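Local coordinates for DNA repair protein RecO (Deinococcus radiodurans, PDB 1U5K) that binds a zinc ion and is probably involved in DNA repair and in recombination by the RecF pathway, at residues A[187-190]-A[191-195]. Residues are numbered along the deposited sequence; the frame is centred on the assembly and turned at random.
Sequences LDFL and RHAVR
Ala193 sets its methyl CB over the centre of the Phe189 ring, 3.6 Å from the ring centroid and 12° off the normal, a CH-pi contact between residues four apart. Phe189 carries CG anti to its own N (chi1 -178°), which brings the ring forward along the helix so that one face meets that methyl. Tyr138 of helix 129-141 meets the same ring edge-to-face, and Leu214 of helix 211-225 also packs on it. On another side of the helix, Arg191 runs extended from CG to NE and lays one guanidinium face on Leu187, with CD1 3.8 Å from NH2; NH2 of Arg191 also makes a weak hydrogen bond to Pro161 O. Replaced by an alanine, Arg191 would probably leave the Leu187 methyls without this cover and Pro161 O without that donor. His192 turns its ring edge to Asp188, where CD2 lies 3.2 Å from the backbone O and also near OD2; the carboxylate forms a salt bridge with Arg196. Among backbone bonds, Arg191 N reaches Leu187 O at 3.0 Å. Phe189 O accepts both Ala193 N, at 2.8 Å, and, from above the carbonyl plane, His192 N. A water links Leu190 O to Val194 N. Such a shared carbonyl and inserted water are how regular bonding commonly gives out toward a helix C-terminus, here in helix 184-192 between RecO's zinc-binding region and its helical part.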
loop_
_atom_site.group_PDB
_atom_site.type_symbol
_atom_site.label_atom_id
_atom_site.label_comp_id
_atom_site.label_asym_id
_atom_site.label_seq_id
_atom_site.Cartn_x
_atom_site.Cartn_y
_atom_site.Cartn_z
ATOM N N LEU A 187 1.975 -3.166 28.977
ATOM C CA LEU A 187 1.035 -2.250 29.595
ATOM C C LEU A 187 1.711 -0.954 29.985
ATOM O O LEU A 187 1.172 0.138 29.813
ATOM C CB LEU A 187 0.406 -2.829 30.866
ATOM C CG LEU A 187 -0.998 -3.406 30.761
ATOM C CD1 LEU A 187 -1.429 -3.852 32.169
ATOM C CD2 LEU A 187 -1.947 -2.407 30.117
ATOM N N ASP A 188 2.914 -1.095 30.525
ATOM C CA ASP A 188 3.621 0.084 30.979
ATOM C C ASP A 188 3.972 0.996 29.806
ATOM O O ASP A 188 3.864 2.225 29.876
ATOM C CB ASP A 188 4.847 -0.351 31.779
ATOM C CG ASP A 188 5.829 0.756 31.953
ATOM O OD1 ASP A 188 6.818 0.705 31.196
ATOM O OD2 ASP A 188 5.671 1.717 32.726
ATOM N N PHE A 189 4.418 0.387 28.719
ATOM C CA PHE A 189 4.671 1.138 27.497
ATOM C C PHE A 189 3.422 1.847 26.992
ATOM O O PHE A 189 3.423 3.053 26.776
ATOM C CB PHE A 189 5.237 0.245 26.400
ATOM C CG PHE A 189 5.543 0.998 25.140
ATOM C CD1 PHE A 189 6.737 1.676 25.008
ATOM C CD2 PHE A 189 4.602 1.066 24.123
ATOM C CE1 PHE A 189 7.004 2.361 23.835
ATOM C CE2 PHE A 189 4.860 1.778 22.963
ATOM C CZ PHE A 189 6.072 2.387 22.814
ATOM N N LEU A 190 2.351 1.084 26.832
ATOM C CA LEU A 190 1.108 1.633 26.313
ATOM C C LEU A 190 0.591 2.801 27.143
ATOM O O LEU A 190 0.140 3.789 26.574
ATOM C CB LEU A 190 0.065 0.524 26.192
ATOM C CG LEU A 190 0.312 -0.529 25.126
ATOM C CD1 LEU A 190 -0.778 -1.558 25.175
ATOM C CD2 LEU A 190 0.489 -0.012 23.726
ATOM N N ARG A 191 0.720 2.732 28.469
ATOM C CA ARG A 191 0.196 3.746 29.366
ATOM C C ARG A 191 1.004 5.030 29.420
ATOM O O ARG A 191 0.482 6.101 29.726
ATOM C CB ARG A 191 0.038 3.180 30.780
ATOM C CG ARG A 191 -1.070 2.155 30.926
ATOM C CD ARG A 191 -1.071 1.519 32.307
ATOM N NE ARG A 191 -2.235 0.695 32.571
ATOM C CZ ARG A 191 -2.297 -0.264 33.485
ATOM N NH1 ARG A 191 -1.259 -0.565 34.245
ATOM N NH2 ARG A 191 -3.430 -0.922 33.656
ATOM N N HIS A 192 2.275 4.941 29.059
ATOM C CA HIS A 192 3.191 6.043 29.284
ATOM C C HIS A 192 3.969 6.500 28.058
ATOM O O HIS A 192 4.588 7.549 28.108
ATOM C CB HIS A 192 4.145 5.611 30.396
ATOM C CG HIS A 192 3.430 5.298 31.675
ATOM N ND1 HIS A 192 2.687 6.245 32.341
ATOM C CD2 HIS A 192 3.304 4.151 32.382
ATOM C CE1 HIS A 192 2.146 5.700 33.416
ATOM N NE2 HIS A 192 2.512 4.432 33.468
ATOM N N ALA A 193 3.882 5.775 26.948
ATOM C CA ALA A 193 4.741 6.032 25.796
ATOM C C ALA A 193 4.511 7.422 25.216
ATOM O O ALA A 193 5.459 8.086 24.802
ATOM C CB ALA A 193 4.533 4.962 24.743
ATOM N N VAL A 194 3.272 7.901 25.234
ATOM C CA VAL A 194 2.990 9.236 24.734
ATOM C C VAL A 194 3.608 10.380 25.553
ATOM O O VAL A 194 4.090 11.352 24.971
ATOM C CB VAL A 194 1.479 9.405 24.531
ATOM C CG1 VAL A 194 1.105 10.848 24.217
ATOM C CG2 VAL A 194 1.010 8.454 23.454
ATOM N N ARG A 195 3.635 10.254 26.878
ATOM C CA ARG A 195 4.084 11.309 27.789
ATOM C C ARG A 195 5.578 11.230 28.108
ATOM O O ARG A 195 6.276 12.239 28.206
ATOM C CB ARG A 195 3.220 11.291 29.055
ATOM C CG ARG A 195 3.837 11.834 30.349
ATOM C CD ARG A 195 3.302 11.171 31.633
ATOM N NE ARG A 195 4.377 10.912 32.589
ATOM C CZ ARG A 195 4.959 9.746 32.850
ATOM N NH1 ARG A 195 4.579 8.606 32.290
ATOM N NH2 ARG A 195 5.940 9.711 33.738
HETATM O O HOH W 1 0.708 6.440 26.489
#